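Local structure of predicted HD superfamily hydrolase (2PQ7) at residues N19-A24 and A63-I68. The protein binds a pair of iron(III) ions in an HD-domain fold and is probably a metal-dependent hydrolase, its substrate not being established. Residues are numbered along the deposited sequence; the frame is centred on the assembly and turned at random. Where two conformers were deposited one is given.
With FE (Fe (III) ion), chain C; FE (Fe (III) ion), chain B.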
ATOM      1  N   ASN A  19      18.497  15.928 -17.940  0.50 15.71           N
ATOM      2  CA  ASN A  19      18.301  17.340 -17.623  0.50 15.59           C
ATOM      3  C   ASN A  19      17.082  17.937 -18.382  0.50 14.35           C
ATOM      4  O   ASN A  19      16.214  18.573 -17.799  0.50 15.98           O
ATOM      5  CB  ASN A  19      19.599  18.142 -17.870  0.50 16.00           C
ATOM      6  CG  ASN A  19      19.508  19.555 -17.335  0.50 18.67           C
ATOM      7  OD1 ASN A  19      19.777  20.523 -18.056  0.50 23.11           O
ATOM      8  ND2 ASN A  19      19.152  19.680 -16.062  0.50 23.35           N
ATOM      9  N   ILE A  20      17.046  17.665 -19.682  1.00 15.96           N
ATOM     10  CA  ILE A  20      15.991  18.144 -20.625  1.00 14.95           C
ATOM     11  C   ILE A  20      14.618  17.602 -20.189  1.00 17.01           C
ATOM     12  O   ILE A  20      13.646  18.350 -20.121  1.00 16.51           O
ATOM     13  CB  ILE A  20      16.358  17.793 -22.062  1.00 15.45           C
ATOM     14  CG1 ILE A  20      17.513  18.663 -22.579  1.00 15.32           C
ATOM     15  CG2 ILE A  20      15.153  17.954 -22.992  1.00 17.50           C
ATOM     16  CD1 ILE A  20      18.172  18.111 -23.837  1.00 17.65           C
ATOM     17  N   VAL A  21      14.570  16.331 -19.804  1.00 16.26           N
ATOM     18  CA  VAL A  21      13.362  15.742 -19.311  1.00 17.81           C
ATOM     19  C   VAL A  21      12.895  16.431 -18.034  1.00 17.37           C
ATOM     20  O   VAL A  21      11.750  16.815 -17.890  1.00 16.67           O
ATOM     21  CB  VAL A  21      13.492  14.191 -19.159  1.00 18.94           C
ATOM     22  CG1 VAL A  21      12.284  13.652 -18.479  1.00 21.56           C
ATOM     23  CG2 VAL A  21      13.752  13.517 -20.521  1.00 21.14           C
ATOM     24  N   ARG A  22      13.809  16.678 -17.096  1.00 16.48           N
ATOM     25  CA  ARG A  22      13.429  17.387 -15.876  1.00 18.26           C
ATOM     26  C   ARG A  22      12.833  18.765 -16.181  1.00 17.32           C
ATOM     27  O   ARG A  22      11.824  19.161 -15.599  1.00 18.68           O
ATOM     28  CB  ARG A  22      14.644  17.522 -14.936  1.00 20.91           C
ATOM     29  CG  ARG A  22      15.068  16.174 -14.366  1.00 26.55           C
ATOM     30  CD  ARG A  22      16.306  16.245 -13.453  1.00 31.64           C
ATOM     31  NE  ARG A  22      16.039  17.013 -12.247  1.00 46.28           N
ATOM     32  N   GLU A  23      13.483  19.476 -17.083  1.00 16.56           N
ATOM     33  CA  GLU A  23      13.031  20.790 -17.516  1.00 18.05           C
ATOM     34  C   GLU A  23      11.652  20.716 -18.180  1.00 18.21           C
ATOM     35  O   GLU A  23      10.801  21.569 -17.937  1.00 17.94           O
ATOM     36  CB  GLU A  23      14.066  21.407 -18.449  1.00 15.33           C
ATOM     37  CG  GLU A  23      15.332  21.838 -17.715  1.00 18.26           C
ATOM     38  CD  GLU A  23      16.526  22.108 -18.597  1.00 25.83           C
ATOM     39  OE1 GLU A  23      16.577  21.738 -19.796  1.00 24.97           O
ATOM     40  OE2 GLU A  23      17.475  22.707 -18.022  1.00 25.20           O
ATOM     41  N   ALA A  24      11.429  19.697 -19.013  1.00 14.59           N
ATOM     42  CA  ALA A  24      10.105  19.550 -19.655  1.00 15.76           C
ATOM     43  C   ALA A  24       8.973  19.380 -18.679  1.00 15.27           C
ATOM     44  O   ALA A  24       7.823  19.801 -18.919  1.00 16.98           O
ATOM     45  CB  ALA A  24      10.145  18.367 -20.621  1.00 15.77           C
ATOM     46  N   ALA A  63      12.725   5.278 -23.245  1.00 11.40           N
ATOM     47  CA  ALA A  63      11.994   5.435 -21.996  1.00 11.30           C
ATOM     48  C   ALA A  63      12.067   6.850 -21.442  1.00 14.76           C
ATOM     49  O   ALA A  63      11.080   7.391 -20.980  1.00 15.30           O
ATOM     50  CB  ALA A  63      12.527   4.469 -20.964  1.00 15.86           C
ATOM     51  N   LEU A  64      13.267   7.429 -21.449  1.00 14.23           N
ATOM     52  CA  LEU A  64      13.409   8.812 -20.942  1.00 14.19           C
ATOM     53  C   LEU A  64      12.591   9.820 -21.736  1.00 14.51           C
ATOM     54  O   LEU A  64      12.012  10.750 -21.188  1.00 14.05           O
ATOM     55  CB  LEU A  64      14.882   9.221 -20.894  1.00 16.55           C
ATOM     56  CG  LEU A  64      15.609   8.891 -19.614  1.00 27.30           C
ATOM     57  CD1 LEU A  64      17.020   9.391 -19.802  1.00 29.84           C
ATOM     58  CD2 LEU A  64      14.885   9.640 -18.443  1.00 25.93           C
ATOM     59  N   LEU A  65      12.562   9.631 -23.057  1.00 13.93           N
ATOM     60  CA  LEU A  65      11.865  10.572 -23.925  1.00 12.35           C
ATOM     61  C   LEU A  65      10.398  10.263 -24.217  1.00 12.22           C
ATOM     62  O   LEU A  65       9.687  11.134 -24.712  1.00 14.17           O
ATOM     63  CB  LEU A  65      12.583  10.682 -25.260  1.00 12.96           C
ATOM     64  CG  LEU A  65      13.952  11.337 -25.162  1.00 12.65           C
ATOM     65  CD1 LEU A  65      14.654  11.241 -26.515  1.00 18.76           C
ATOM     66  CD2 LEU A  65      13.882  12.746 -24.665  1.00 16.43           C
ATOM     67  N   HIS A  66       9.929   9.096 -23.810  1.00 11.59           N
ATOM     68  CA  HIS A  66       8.623   8.647 -24.366  1.00 11.20           C
ATOM     69  C   HIS A  66       7.444   9.540 -23.995  1.00 12.13           C
ATOM     70  O   HIS A  66       6.566   9.721 -24.793  1.00 13.73           O
ATOM     71  CB  HIS A  66       8.327   7.192 -24.044  1.00 13.21           C
ATOM     72  CG  HIS A  66       7.722   6.960 -22.701  1.00 14.51           C
ATOM     73  ND1 HIS A  66       8.426   7.077 -21.530  1.00 12.48           N
ATOM     74  CD2 HIS A  66       6.465   6.596 -22.351  1.00 13.89           C
ATOM     75  CE1 HIS A  66       7.621   6.821 -20.508  1.00 12.00           C
ATOM     76  NE2 HIS A  66       6.414   6.528 -20.984  1.00 13.76           N
ATOM     77  N   ASP A  67       7.449  10.099 -22.793  1.00 12.02           N
ATOM     78  CA  ASP A  67       6.391  10.993 -22.341  1.00 11.80           C
ATOM     79  C   ASP A  67       6.852  12.463 -22.208  1.00 12.65           C
ATOM     80  O   ASP A  67       6.180  13.240 -21.502  1.00 13.01           O
ATOM     81  CB  ASP A  67       5.861  10.493 -21.013  1.00 12.57           C
ATOM     82  CG  ASP A  67       4.909   9.306 -21.162  1.00 16.69           C
ATOM     83  OD1 ASP A  67       4.301   9.033 -22.237  1.00 13.67           O
ATOM     84  OD2 ASP A  67       4.698   8.610 -20.125  1.00 15.36           O
ATOM     85  N   ILE A  68       7.934  12.841 -22.914  1.00 14.10           N
ATOM     86  CA  ILE A  68       8.468  14.185 -22.760  1.00 15.93           C
ATOM     87  C   ILE A  68       7.491  15.249 -23.259  1.00 13.35           C
ATOM     88  O   ILE A  68       7.506  16.368 -22.767  1.00 12.42           O
ATOM     89  CB  ILE A  68       9.866  14.333 -23.362  1.00 14.89           C
ATOM     90  CG1 ILE A  68      10.608  15.525 -22.694  1.00 14.92           C
ATOM     91  CG2 ILE A  68       9.835  14.466 -24.899  1.00 15.08           C
ATOM     92  CD1 ILE A  68      11.982  15.777 -23.223  1.00 19.45           C
TER
HETATM   93 FE    FE C 221       4.426   6.524 -19.973  1.00 17.09          FE
HETATM   94 FE    FE B 220       2.734   7.916 -22.790  1.00 16.80          FE
HETATM   95  O   HOH W   1       3.386   6.332 -21.756  1.00 18.77           O
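I68 extends its longer branch to helix 14-25, with CG1 anti to the backbone N (chi1 -157°) and CD1 continuing the chain outward. I68 CD1 lies 3.9 Å from I20 CG2, and V21 CG2 is equally near. The I68 side chain crosses both of these at a slant. Behind its tip, I68 CG1 rests on the CB of A24 at 3.5 Å. V21 has CG2 beside its own backbone N, and V21 CG2 meets the carbonyl O of L64 at 3.3 Å. L65 CD2 adds a looser apolar touch to the same methyl. Y87 of helix 80-91 packs against both I20 and I68.

A type I turn runs from L65 to I68, closed by I68 N to L65 O. The turn presents H66 and D67, the HD pair of the family, to the metals. H66 NE2 binds one iron, and H66 ND1 donates to A63 O at 2.7 Å, nearly in the ring plane. Together with the NE2-iron bond, this hydrogen bond fixes the ring rotation. D67 bridges the irons: OD2 binds the iron held by H66, and OD1 binds the other. Water 1 also bridges them. H37 and D132 complete the protein ligands of the iron of H66, and H80 and H112 those of the other. The apolar seam of I68 on I20, V21 and A24 thus adjoins the metal ligands in sequence, and probably helps hold their turn against helix 14-25.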